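Local coordinates for protein rhamnosidase B (Bacillus sp., PDB 2OKX) that hydrolyses terminal alpha-L-rhamnose from rhamnosides as an alpha-L-rhamnosidase of glycoside hydrolase family 78, at residues H43-S48 and K69-D74; S255-L260 and S291-A296; G427-F432 and V519-I524; W684-Q689 and P844-N849. One frame throughout, in Å; residues are numbered along the deposited sequence.

Interaction 1. Residues H43-S48 and K69-D74; sequences HITADS and KEQFYD
I44 and D74 form an antiparallel hydrogen-bonded pair where strands 41-47 and 70-77 lie side by side in a five-stranded mixed sheet of the N-terminal domain; A46 packs on V94 of a second sheet, consistent with a beta-sandwich. Two short backbone bonds close this pair, from I44 N to D74 O (2.7 Å) and from D74 N to I44 O (2.6 Å). H43 CA adds a CA-H...O contact to D74 O. Beyond the pair the strands splay, their directions 138° apart, and side-chain bonds take over. T45 OG1, turned opposite the backbone N by chi1 of -169°, stands between two partners: it donates to F72 O (2.7 Å) from above that carbonyl's plane, and it accepts from Q71 NE2 (3.2 Å), which meets it within the plane of the amide. Replacing this threonine with a valine would probably leave F72 O without that donor and the Q71 amide held across this contact by little more than its water. Apolar contact is thin: T45 CB lies 3.7 Å from Y73 CB, and the H43 and Y73 rings merely approach obliquely. The other polar ends bond outside the two segments: H43 ND1 to S75 OG, the D74 carboxylate to Y50 OH and, as a salt bridge, R193. One water spans the widened gap near S48: Q71 NE2 gives it a second N-H at 3.0 Å, and the water donates on to S48 O at 2.9 Å.

Interaction 2. Residues S255-L260 and S291-A296; sequences SGVVTL and SLNLAA
G256 with L294 and V258 with L292 are antiparallel hydrogen-bonded pairs, with V257 and N293 as the non-hydrogen-bonded pair between them, along strands 256-262 and 288-294. V258 and L292 exchange the shorter bonds, V258 N to L292 O at 2.8 Å and L292 N to V258 O at 2.7 Å. At the end of the ladder L294 O is gripped twice, by G256 N (3.1 Å) from above the carbonyl plane and by S255 OG (3.0 Å) on an in-plane lone pair; chi1 of 179° swings this hydroxyl over to it. The face carrying V258, L292 and L294 is apolar. V258 CG2 meets L294 CD1 obliquely at 4.0 Å, while L292 CD1 touches the fork of L260, 3.7 Å from its CG, the two chains crossing at about a right angle. L250 and L252 of strand 240-252 cover V258 and L294. On the face of V257 and N293, V257 CG2 lies beside N293 OD1, and one water joins T259 OG1 to S291 OG. The pair is thus two-sided: V258 and L292 are buried on one face, while V257, S291 and N293 on the other are exposed. Backbone ladder and apolar face together hold the outermost strand 288-294 to strand 256-262.

Interaction 3. Residues G427-F432 and V519-I524; sequences GVLPVF and VKLHEI. With CA (calcium ion), chain C.
L429 N bonds V519 O at 3.1 Å, continuing the backbone bonding of the G427-L521 pair. From the backbone the L429 side chain starts over that same carbonyl, its CB 3.8 Å from V519 O. CG then forks the chain, chi1 of -81° setting it beside the backbone N. One branch, CD1, reaches L521 CB at 4.0 Å as the two leucines cross at a slant; the other, CD2, lies 4.4 Å from V519 CG1. V512 of strand 507-513 packs against both L429 and V519, so the leucine is buried between sheets. G427 and L521 form a hydrogen-bonded pair, G427 N giving L521 O a nearly straight bond (2.8 Å, 172°). A water links the far end, donating to L429 O and accepting from V519 N. Further along, H522 O binds a calcium ion at 2.6 Å, with three waters and three further atoms, V423 O among them; one of the waters donates to E523 OE1. H522 and E523 share E454 as partner, a classic beta bulge, which probably helps turn H522 O to the calcium in the antiparallel sheet to which strand 520-528 belongs, within the concanavalin-like family region.

Interaction 4. Residues W684-Q689 and P844-N849; sequences WAPIDQ and PNFAEN
E848 pushes its carboxylate against the A685-P686 peptide, where OE1 sits 3.2 Å from P686 N, an imide nitrogen with no hydrogen to offer. The contact between the two loops has no direct hydrogen bond. E848 gets there by a bend at chi2 (87°), its OE1 also 3.5 Å from P686 CD and its CB 4.1 Å from W684 CB. A water lies 2.6 Å from E848 OE1. The W684 indole carries much of the contact: N849 CB stands 3.8 Å over the centroid of its six-membered ring, 14° off the normal, a CH-pi contact. The N849 amide then lies almost flat on the ring, the planes 10° apart, while N849 ND2 keeps a weak bond to E841 OE1. An alanine in place of W684 would probably strip the N849 amide of the surface it lies on, leaving its weak bond to E841 to hold it. F846 meets A685 CB obliquely, 3.9 Å from its CE2, and P686 CD at its edge, where E848 OE2 also lies in the ring plane. Both segments are loops of the (alpha/alpha)6 barrel domain, and a glycerol, probably from the crystallisation liquor, lies beside F846. With amide-on-indole stacking and apolar touch, the fit between these loops depends on shape more than on paired charges or a backbone ladder.

Interactions 1, 2 and 3 each pair antiparallel strands, whereas interaction 4 joins two loops of the helical barrel domain. Interactions 1 and 3 are buried, interaction 2 is partly buried at a sheet edge, and interaction 4 is a surface contact. No element is shared: the four belong to separate sheets or loops, their centres about 37 to 54 Å apart and none touching. The backbone ladder is most extensive in interaction 2; in interaction 1 side-chain amide and hydroxyl replace it where strands diverge, and interaction 3 has a short ladder leading to a metal. Interaction 4 relies on an asparagine lying over a tryptophan face and on apolar touch. Interactions 1 and 4 lie on opposite sides of the chain's centre.

Interaction 1. Residues H43-S48 and K69-D74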
loop_
_atom_site.group_PDB
_atom_site.type_symbol
_atom_site.label_atom_id
_atom_site.label_comp_id
_atom_site.label_asym_id
_atom_site.label_seq_id
_atom_site.Cartn_x
_atom_site.Cartn_y
_atom_site.Cartn_z
ATOM N N HIS A 43 -13.590 -18.783 -16.378
ATOM C CA HIS A 43 -14.005 -18.050 -15.189
ATOM C C HIS A 43 -13.242 -18.612 -14.001
ATOM O O HIS A 43 -13.215 -19.824 -13.793
ATOM C CB HIS A 43 -15.507 -18.223 -14.990
ATOM C CG HIS A 43 -16.310 -17.919 -16.216
ATOM N ND1 HIS A 43 -16.562 -16.633 -16.645
ATOM C CD2 HIS A 43 -16.912 -18.740 -17.111
ATOM C CE1 HIS A 43 -17.286 -16.674 -17.749
ATOM N NE2 HIS A 43 -17.513 -17.940 -18.053
ATOM N N ILE A 44 -12.635 -17.734 -13.211
ATOM C CA ILE A 44 -11.827 -18.191 -12.092
ATOM C C ILE A 44 -11.673 -17.213 -10.930
ATOM O O ILE A 44 -11.758 -15.994 -11.096
ATOM C CB ILE A 44 -10.405 -18.549 -12.598
ATOM C CG1 ILE A 44 -9.492 -18.944 -11.435
ATOM C CG2 ILE A 44 -9.810 -17.353 -13.344
ATOM C CD1 ILE A 44 -8.086 -19.337 -11.875
ATOM N N THR A 45 -11.462 -17.778 -9.748
ATOM C CA THR A 45 -11.209 -17.008 -8.539
ATOM C C THR A 45 -10.478 -17.959 -7.605
ATOM O O THR A 45 -10.486 -19.172 -7.816
ATOM C CB THR A 45 -12.497 -16.473 -7.872
ATOM O OG1 THR A 45 -12.134 -15.523 -6.861
ATOM C CG2 THR A 45 -13.292 -17.598 -7.225
ATOM N N ALA A 46 -9.816 -17.417 -6.594
ATOM C CA ALA A 46 -9.082 -18.251 -5.662
ATOM C C ALA A 46 -8.886 -17.540 -4.336
ATOM O O ALA A 46 -9.171 -16.352 -4.204
ATOM C CB ALA A 46 -7.735 -18.630 -6.251
ATOM N N ASP A 47 -8.407 -18.291 -3.355
ATOM C CA ASP A 47 -8.144 -17.774 -2.021
ATOM C C ASP A 47 -6.735 -18.259 -1.695
ATOM O O ASP A 47 -6.527 -19.467 -1.577
ATOM C CB ASP A 47 -9.150 -18.367 -1.024
ATOM C CG ASP A 47 -9.019 -17.769 0.361
ATOM O OD1 ASP A 47 -7.873 -17.587 0.812
ATOM O OD2 ASP A 47 -10.056 -17.491 1.000
ATOM N N SER A 48 -5.774 -17.353 -1.503
ATOM C CA SER A 48 -5.967 -15.902 -1.540
ATOM C C SER A 48 -5.803 -15.233 -2.910
ATOM O O SER A 48 -6.569 -14.330 -3.261
ATOM C CB SER A 48 -4.993 -15.242 -0.562
ATOM O OG SER A 48 -4.964 -15.927 0.675
ATOM N N LYS A 69 -17.606 -12.345 1.446
ATOM C CA LYS A 69 -19.048 -12.446 1.218
ATOM C C LYS A 69 -19.388 -12.212 -0.256
ATOM O O LYS A 69 -20.410 -12.688 -0.757
ATOM C CB LYS A 69 -19.796 -11.423 2.080
ATOM C CG LYS A 69 -19.611 -9.984 1.614
ATOM C CD LYS A 69 -20.376 -8.980 2.471
ATOM C CE LYS A 69 -19.697 -8.741 3.804
ATOM N NZ LYS A 69 -20.315 -7.596 4.532
ATOM N N GLU A 70 -18.530 -11.464 -0.943
ATOM C CA GLU A 70 -18.725 -11.177 -2.359
ATOM C C GLU A 70 -17.377 -11.350 -3.052
ATOM O O GLU A 70 -16.727 -10.376 -3.447
ATOM C CB GLU A 70 -19.264 -9.756 -2.545
ATOM C CG GLU A 70 -20.566 -9.503 -1.788
ATOM C CD GLU A 70 -21.216 -8.176 -2.129
ATOM O OE1 GLU A 70 -20.540 -7.131 -2.041
ATOM O OE2 GLU A 70 -22.416 -8.177 -2.479
ATOM N N GLN A 71 -16.974 -12.613 -3.170
ATOM C CA GLN A 71 -15.714 -13.019 -3.782
ATOM C C GLN A 71 -15.725 -12.776 -5.292
ATOM O O GLN A 71 -16.484 -13.409 -6.027
ATOM C CB GLN A 71 -15.477 -14.503 -3.485
ATOM C CG GLN A 71 -14.144 -15.072 -3.942
ATOM C CD GLN A 71 -12.963 -14.474 -3.210
ATOM O OE1 GLN A 71 -13.063 -14.113 -2.039
ATOM N NE2 GLN A 71 -11.828 -14.382 -3.894
ATOM N N PHE A 72 -14.873 -11.861 -5.745
ATOM C CA PHE A 72 -14.775 -11.511 -7.160
ATOM C C PHE A 72 -14.080 -12.580 -8.004
ATOM O O PHE A 72 -13.035 -13.110 -7.619
ATOM C CB PHE A 72 -14.021 -10.187 -7.309
ATOM C CG PHE A 72 -14.842 -8.973 -6.976
ATOM C CD1 PHE A 72 -15.778 -8.482 -7.876
ATOM C CD2 PHE A 72 -14.664 -8.307 -5.765
ATOM C CE1 PHE A 72 -16.529 -7.335 -7.582
ATOM C CE2 PHE A 72 -15.407 -7.164 -5.461
ATOM C CZ PHE A 72 -16.341 -6.677 -6.375
ATOM N N TYR A 73 -14.659 -12.895 -9.160
ATOM C CA TYR A 73 -14.060 -13.885 -10.049
ATOM C C TYR A 73 -13.765 -13.255 -11.404
ATOM O O TYR A 73 -14.477 -12.353 -11.850
ATOM C CB TYR A 73 -14.977 -15.107 -10.209
ATOM C CG TYR A 73 -16.287 -14.846 -10.912
ATOM C CD1 TYR A 73 -16.379 -14.893 -12.304
ATOM C CD2 TYR A 73 -17.446 -14.570 -10.186
ATOM C CE1 TYR A 73 -17.598 -14.674 -12.954
ATOM C CE2 TYR A 73 -18.663 -14.349 -10.824
ATOM C CZ TYR A 73 -18.733 -14.402 -12.206
ATOM O OH TYR A 73 -19.941 -14.182 -12.834
ATOM N N ASP A 74 -12.714 -13.742 -12.054
ATOM C CA ASP A 74 -12.297 -13.219 -13.350
ATOM C C ASP A 74 -12.732 -14.107 -14.505
ATOM O O ASP A 74 -12.827 -15.324 -14.355
ATOM C CB ASP A 74 -10.775 -13.067 -13.374
ATOM C CG ASP A 74 -10.264 -12.229 -12.225
ATOM O OD1 ASP A 74 -10.836 -11.148 -11.989
ATOM O OD2 ASP A 74 -9.298 -12.648 -11.561
HETATM O O HOH W 1 -9.286 -13.751 -2.433
#

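Interaction 2. Residues S255-L260 and S291-A296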
loop_
_atom_site.group_PDB
_atom_site.type_symbol
_atom_site.label_atom_id
_atom_site.label_comp_id
_atom_site.label_asym_id
_atom_site.label_seq_id
_atom_site.Cartn_x
_atom_site.Cartn_y
_atom_site.Cartn_z
ATOM N N SER A 255 36.501 -17.024 24.248
ATOM C CA SER A 255 36.226 -15.644 24.624
ATOM C C SER A 255 36.262 -14.728 23.404
ATOM O O SER A 255 37.086 -14.913 22.510
ATOM C CB SER A 255 37.255 -15.171 25.651
ATOM O OG SER A 255 37.027 -13.823 26.016
ATOM N N GLY A 256 35.368 -13.743 23.369
ATOM C CA GLY A 256 35.340 -12.823 22.245
ATOM C C GLY A 256 34.226 -11.794 22.304
ATOM O O GLY A 256 33.357 -11.857 23.173
ATOM N N VAL A 257 34.258 -10.839 21.377
ATOM C CA VAL A 257 33.243 -9.791 21.310
ATOM C C VAL A 257 32.106 -10.241 20.401
ATOM O O VAL A 257 32.341 -10.741 19.302
ATOM C CB VAL A 257 33.825 -8.470 20.751
ATOM C CG1 VAL A 257 32.724 -7.418 20.652
ATOM C CG2 VAL A 257 34.947 -7.970 21.648
ATOM N N VAL A 258 30.875 -10.072 20.871
ATOM C CA VAL A 258 29.702 -10.453 20.096
ATOM C C VAL A 258 28.840 -9.213 19.901
ATOM O O VAL A 258 28.687 -8.405 20.816
ATOM C CB VAL A 258 28.872 -11.533 20.823
ATOM C CG1 VAL A 258 27.683 -11.946 19.971
ATOM C CG2 VAL A 258 29.745 -12.740 21.129
ATOM N N THR A 259 28.291 -9.053 18.705
ATOM C CA THR A 259 27.453 -7.898 18.429
ATOM C C THR A 259 26.017 -8.326 18.179
ATOM O O THR A 259 25.748 -9.165 17.318
ATOM C CB THR A 259 27.956 -7.115 17.196
ATOM O OG1 THR A 259 29.313 -6.704 17.406
ATOM C CG2 THR A 259 27.095 -5.873 16.966
ATOM N N LEU A 260 25.095 -7.760 18.951
ATOM C CA LEU A 260 23.682 -8.066 18.781
ATOM C C LEU A 260 23.138 -6.956 17.900
ATOM O O LEU A 260 23.353 -5.777 18.184
ATOM C CB LEU A 260 22.945 -8.059 20.122
ATOM C CG LEU A 260 23.452 -9.001 21.216
ATOM C CD1 LEU A 260 22.551 -8.865 22.441
ATOM C CD2 LEU A 260 23.459 -10.444 20.713
ATOM N N SER A 291 27.240 -4.119 21.830
ATOM C CA SER A 291 28.556 -4.738 21.809
ATOM C C SER A 291 28.699 -5.518 23.110
ATOM O O SER A 291 28.498 -4.966 24.192
ATOM C CB SER A 291 29.650 -3.669 21.718
ATOM O OG SER A 291 30.930 -4.267 21.588
ATOM N N LEU A 292 29.032 -6.800 23.007
ATOM C CA LEU A 292 29.181 -7.635 24.194
ATOM C C LEU A 292 30.583 -8.223 24.276
ATOM O O LEU A 292 31.015 -8.935 23.375
ATOM C CB LEU A 292 28.161 -8.778 24.171
ATOM C CG LEU A 292 26.700 -8.435 23.867
ATOM C CD1 LEU A 292 25.869 -9.707 23.877
ATOM C CD2 LEU A 292 26.172 -7.443 24.888
ATOM N N ASN A 293 31.287 -7.918 25.359
ATOM C CA ASN A 293 32.633 -8.437 25.572
ATOM C C ASN A 293 32.462 -9.630 26.505
ATOM O O ASN A 293 32.519 -9.492 27.726
ATOM C CB ASN A 293 33.508 -7.360 26.217
ATOM C CG ASN A 293 34.959 -7.777 26.326
ATOM O OD1 ASN A 293 35.543 -8.298 25.372
ATOM N ND2 ASN A 293 35.556 -7.537 27.488
ATOM N N LEU A 294 32.243 -10.800 25.915
ATOM C CA LEU A 294 32.003 -12.016 26.677
ATOM C C LEU A 294 33.196 -12.953 26.814
ATOM O O LEU A 294 34.189 -12.840 26.093
ATOM C CB LEU A 294 30.845 -12.789 26.041
ATOM C CG LEU A 294 29.578 -11.990 25.728
ATOM C CD1 LEU A 294 28.592 -12.870 24.979
ATOM C CD2 LEU A 294 28.965 -11.467 27.015
ATOM N N ALA A 295 33.076 -13.882 27.757
ATOM C CA ALA A 295 34.097 -14.888 28.002
ATOM C C ALA A 295 33.492 -16.179 27.470
ATOM O O ALA A 295 32.277 -16.263 27.290
ATOM C CB ALA A 295 34.375 -15.011 29.490
ATOM N N ALA A 296 34.329 -17.178 27.210
ATOM C CA ALA A 296 33.839 -18.449 26.695
ATOM C C ALA A 296 32.757 -19.005 27.614
ATOM O O ALA A 296 32.754 -18.734 28.813
ATOM C CB ALA A 296 34.989 -19.445 26.577
HETATM O O HOH W 2 30.468 -4.890 18.821
#

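Interaction 3. Residues G427-F432 and V519-I524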
loop_
_atom_site.group_PDB
_atom_site.type_symbol
_atom_site.label_atom_id
_atom_site.label_comp_id
_atom_site.label_asym_id
_atom_site.label_seq_id
_atom_site.Cartn_x
_atom_site.Cartn_y
_atom_site.Cartn_z
ATOM N N GLY A 427 25.557 -10.425 -18.565
ATOM C CA GLY A 427 26.451 -9.664 -17.716
ATOM C C GLY A 427 27.126 -10.675 -16.808
ATOM O O GLY A 427 26.451 -11.452 -16.139
ATOM N N VAL A 428 28.452 -10.685 -16.796
ATOM C CA VAL A 428 29.193 -11.626 -15.967
ATOM C C VAL A 428 29.591 -10.964 -14.656
ATOM O O VAL A 428 30.356 -10.004 -14.634
ATOM C CB VAL A 428 30.457 -12.130 -16.698
ATOM C CG1 VAL A 428 31.163 -13.203 -15.864
ATOM C CG2 VAL A 428 30.069 -12.688 -18.061
ATOM N N LEU A 429 29.058 -11.486 -13.561
ATOM C CA LEU A 429 29.341 -10.942 -12.243
ATOM C C LEU A 429 30.667 -11.426 -11.692
ATOM O O LEU A 429 31.026 -12.593 -11.839
ATOM C CB LEU A 429 28.219 -11.314 -11.269
ATOM C CG LEU A 429 26.935 -10.472 -11.280
ATOM C CD1 LEU A 429 26.473 -10.214 -12.697
ATOM C CD2 LEU A 429 25.853 -11.198 -10.484
ATOM N N PRO A 430 31.422 -10.524 -11.052
ATOM C CA PRO A 430 32.709 -10.909 -10.482
ATOM C C PRO A 430 32.482 -11.813 -9.278
ATOM O O PRO A 430 31.488 -11.675 -8.559
ATOM C CB PRO A 430 33.320 -9.570 -10.087
ATOM C CG PRO A 430 32.116 -8.769 -9.692
ATOM C CD PRO A 430 31.151 -9.095 -10.816
ATOM N N VAL A 431 33.397 -12.751 -9.077
ATOM C CA VAL A 431 33.315 -13.657 -7.943
ATOM C C VAL A 431 34.396 -13.220 -6.967
ATOM O O VAL A 431 35.575 -13.173 -7.319
ATOM C CB VAL A 431 33.582 -15.114 -8.358
ATOM C CG1 VAL A 431 33.535 -16.016 -7.135
ATOM C CG2 VAL A 431 32.556 -15.557 -9.383
ATOM N N PHE A 432 33.992 -12.874 -5.751
ATOM C CA PHE A 432 34.945 -12.447 -4.740
ATOM C C PHE A 432 35.387 -13.658 -3.931
ATOM O O PHE A 432 34.589 -14.555 -3.655
ATOM C CB PHE A 432 34.309 -11.399 -3.823
ATOM C CG PHE A 432 33.919 -10.136 -4.535
ATOM C CD1 PHE A 432 32.587 -9.738 -4.596
ATOM C CD2 PHE A 432 34.885 -9.357 -5.170
ATOM C CE1 PHE A 432 32.219 -8.582 -5.282
ATOM C CE2 PHE A 432 34.527 -8.200 -5.859
ATOM C CZ PHE A 432 33.190 -7.814 -5.914
ATOM N N VAL A 519 28.581 -16.176 -12.071
ATOM C CA VAL A 519 27.167 -16.150 -12.402
ATOM C C VAL A 519 26.982 -15.248 -13.620
ATOM O O VAL A 519 27.560 -14.167 -13.692
ATOM C CB VAL A 519 26.329 -15.587 -11.228
ATOM C CG1 VAL A 519 24.898 -15.298 -11.689
ATOM C CG2 VAL A 519 26.319 -16.578 -10.075
ATOM N N LYS A 520 26.196 -15.708 -14.586
ATOM C CA LYS A 520 25.929 -14.919 -15.780
ATOM C C LYS A 520 24.503 -14.403 -15.690
ATOM O O LYS A 520 23.547 -15.176 -15.760
ATOM C CB LYS A 520 26.083 -15.766 -17.043
ATOM C CG LYS A 520 27.499 -16.221 -17.318
ATOM C CD LYS A 520 27.563 -17.009 -18.612
ATOM C CE LYS A 520 28.972 -17.503 -18.887
ATOM N NZ LYS A 520 29.031 -18.282 -20.152
ATOM N N LEU A 521 24.359 -13.095 -15.530
ATOM C CA LEU A 521 23.036 -12.502 -15.433
ATOM C C LEU A 521 22.601 -12.061 -16.828
ATOM O O LEU A 521 23.142 -11.102 -17.384
ATOM C CB LEU A 521 23.070 -11.320 -14.457
ATOM C CG LEU A 521 21.754 -10.638 -14.062
ATOM C CD1 LEU A 521 20.706 -11.673 -13.669
ATOM C CD2 LEU A 521 22.022 -9.683 -12.903
ATOM N N HIS A 522 21.646 -12.788 -17.403
ATOM C CA HIS A 522 21.143 -12.472 -18.734
ATOM C C HIS A 522 20.237 -11.254 -18.710
ATOM O O HIS A 522 20.221 -10.470 -19.656
ATOM C CB HIS A 522 20.403 -13.672 -19.332
ATOM C CG HIS A 522 21.318 -14.756 -19.811
ATOM N ND1 HIS A 522 21.925 -15.650 -18.956
ATOM C CD2 HIS A 522 21.777 -15.050 -21.050
ATOM C CE1 HIS A 522 22.720 -16.448 -19.647
ATOM N NE2 HIS A 522 22.649 -16.105 -20.919
ATOM N N GLU A 523 19.474 -11.106 -17.634
ATOM C CA GLU A 523 18.598 -9.953 -17.475
ATOM C C GLU A 523 17.914 -9.893 -16.119
ATOM O O GLU A 523 17.590 -10.920 -15.517
ATOM C CB GLU A 523 17.535 -9.903 -18.576
ATOM C CG GLU A 523 16.650 -11.129 -18.688
ATOM C CD GLU A 523 15.623 -10.984 -19.796
ATOM O OE1 GLU A 523 15.998 -10.504 -20.884
ATOM O OE2 GLU A 523 14.446 -11.351 -19.591
ATOM N N ILE A 524 17.735 -8.668 -15.639
ATOM C CA ILE A 524 17.056 -8.391 -14.382
ATOM C C ILE A 524 16.106 -7.274 -14.808
ATOM O O ILE A 524 16.512 -6.334 -15.499
ATOM C CB ILE A 524 18.049 -7.925 -13.275
ATOM C CG1 ILE A 524 17.284 -7.526 -12.008
ATOM C CG2 ILE A 524 18.893 -6.773 -13.766
ATOM C CD1 ILE A 524 16.517 -8.665 -11.351
HETATM CA CA CA C . 20.142 -10.781 -22.231
HETATM O O HOH W 3 29.742 -14.322 -10.428
HETATM O O HOH W 4 18.442 -9.205 -22.085
HETATM O O HOH W 5 21.819 -12.496 -22.344
HETATM O O HOH W 6 21.691 -9.206 -21.537
#

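Interaction 4. Residues W684-Q689 and P844-N849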
loop_
_atom_site.group_PDB
_atom_site.type_symbol
_atom_site.label_atom_id
_atom_site.label_comp_id
_atom_site.label_asym_id
_atom_site.label_seq_id
_atom_site.Cartn_x
_atom_site.Cartn_y
_atom_site.Cartn_z
ATOM N N TRP A 684 -0.755 14.689 9.108
ATOM C CA TRP A 684 0.410 14.223 9.862
ATOM C C TRP A 684 1.172 15.453 10.347
ATOM O O TRP A 684 2.226 15.804 9.815
ATOM C CB TRP A 684 1.325 13.351 8.984
ATOM C CG TRP A 684 0.705 12.044 8.560
ATOM C CD1 TRP A 684 0.458 11.630 7.280
ATOM C CD2 TRP A 684 0.246 10.987 9.418
ATOM N NE1 TRP A 684 -0.128 10.386 7.287
ATOM C CE2 TRP A 684 -0.270 9.967 8.585
ATOM C CE3 TRP A 684 0.219 10.805 10.809
ATOM C CZ2 TRP A 684 -0.810 8.781 9.097
ATOM C CZ3 TRP A 684 -0.317 9.622 11.318
ATOM C CH2 TRP A 684 -0.824 8.627 10.462
ATOM N N ALA A 685 0.613 16.110 11.356
ATOM C CA ALA A 685 1.211 17.308 11.928
ATOM C C ALA A 685 0.750 17.440 13.376
ATOM O O ALA A 685 -0.229 16.812 13.775
ATOM C CB ALA A 685 0.789 18.532 11.127
ATOM N N PRO A 686 1.449 18.266 14.175
ATOM C CA PRO A 686 1.158 18.516 15.593
ATOM C C PRO A 686 -0.217 19.117 15.888
ATOM O O PRO A 686 -0.356 19.929 16.802
ATOM C CB PRO A 686 2.283 19.460 16.017
ATOM C CG PRO A 686 3.397 19.101 15.099
ATOM C CD PRO A 686 2.687 18.957 13.780
ATOM N N ILE A 687 -1.223 18.731 15.109
ATOM C CA ILE A 687 -2.583 19.220 15.316
ATOM C C ILE A 687 -3.101 18.614 16.617
ATOM O O ILE A 687 -2.843 17.444 16.901
ATOM C CB ILE A 687 -3.530 18.768 14.175
ATOM C CG1 ILE A 687 -3.161 19.474 12.871
ATOM C CG2 ILE A 687 -4.981 19.051 14.551
ATOM C CD1 ILE A 687 -3.969 18.998 11.682
ATOM N N ASP A 688 -3.823 19.400 17.408
ATOM C CA ASP A 688 -4.365 18.873 18.653
ATOM C C ASP A 688 -5.642 18.129 18.279
ATOM O O ASP A 688 -6.753 18.650 18.391
ATOM C CB ASP A 688 -4.649 20.010 19.643
ATOM C CG ASP A 688 -4.828 19.510 21.069
ATOM O OD1 ASP A 688 -4.346 18.399 21.379
ATOM O OD2 ASP A 688 -5.436 20.235 21.884
ATOM N N GLN A 689 -5.460 16.899 17.809
ATOM C CA GLN A 689 -6.564 16.054 17.379
ATOM C C GLN A 689 -6.547 14.756 18.184
ATOM O O GLN A 689 -6.280 13.679 17.651
ATOM C CB GLN A 689 -6.428 15.770 15.874
ATOM C CG GLN A 689 -5.111 15.105 15.483
ATOM C CD GLN A 689 -4.822 15.169 13.988
ATOM O OE1 GLN A 689 -5.734 15.124 13.160
ATOM N NE2 GLN A 689 -3.541 15.257 13.638
ATOM N N PRO A 844 9.167 17.044 4.749
ATOM C CA PRO A 844 10.278 16.848 5.684
ATOM C C PRO A 844 10.086 17.700 6.934
ATOM O O PRO A 844 9.261 18.614 6.953
ATOM C CB PRO A 844 11.494 17.313 4.882
ATOM C CG PRO A 844 11.091 17.092 3.468
ATOM C CD PRO A 844 9.656 17.558 3.461
ATOM N N ASN A 845 10.856 17.388 7.972
ATOM C CA ASN A 845 10.837 18.120 9.232
ATOM C C ASN A 845 9.591 17.996 10.107
ATOM O O ASN A 845 9.253 18.911 10.861
ATOM C CB ASN A 845 11.157 19.597 8.977
ATOM C CG ASN A 845 12.518 19.786 8.324
ATOM O OD1 ASN A 845 13.476 19.075 8.642
ATOM N ND2 ASN A 845 12.614 20.751 7.416
ATOM N N PHE A 846 8.906 16.863 9.990
ATOM C CA PHE A 846 7.742 16.557 10.816
ATOM C C PHE A 846 8.076 15.175 11.369
ATOM O O PHE A 846 8.481 14.289 10.618
ATOM C CB PHE A 846 6.452 16.498 9.992
ATOM C CG PHE A 846 5.894 17.849 9.634
ATOM C CD1 PHE A 846 6.381 18.551 8.536
ATOM C CD2 PHE A 846 4.887 18.424 10.406
ATOM C CE1 PHE A 846 5.874 19.804 8.211
ATOM C CE2 PHE A 846 4.373 19.680 10.090
ATOM C CZ PHE A 846 4.867 20.370 8.991
ATOM N N ALA A 847 7.923 14.993 12.675
ATOM C CA ALA A 847 8.254 13.715 13.299
ATOM C C ALA A 847 7.229 12.603 13.101
ATOM O O ALA A 847 7.555 11.422 13.246
ATOM C CB ALA A 847 8.500 13.925 14.788
ATOM N N GLU A 848 5.997 12.968 12.760
ATOM C CA GLU A 848 4.938 11.975 12.584
ATOM C C GLU A 848 5.114 10.955 11.459
ATOM O O GLU A 848 5.764 11.213 10.444
ATOM C CB GLU A 848 3.574 12.659 12.381
ATOM C CG GLU A 848 3.035 13.436 13.572
ATOM C CD GLU A 848 3.529 14.868 13.614
ATOM O OE1 GLU A 848 3.135 15.605 14.544
ATOM O OE2 GLU A 848 4.308 15.262 12.719
ATOM N N ASN A 849 4.528 9.782 11.685
ATOM C CA ASN A 849 4.488 8.693 10.718
ATOM C C ASN A 849 5.787 8.288 10.005
ATOM O O ASN A 849 5.767 7.980 8.816
ATOM C CB ASN A 849 3.401 9.044 9.691
ATOM C CG ASN A 849 3.003 7.872 8.821
ATOM O OD1 ASN A 849 2.737 6.776 9.314
ATOM N ND2 ASN A 849 2.939 8.106 7.516
HETATM O O HOH W 7 1.040 14.602 15.800
#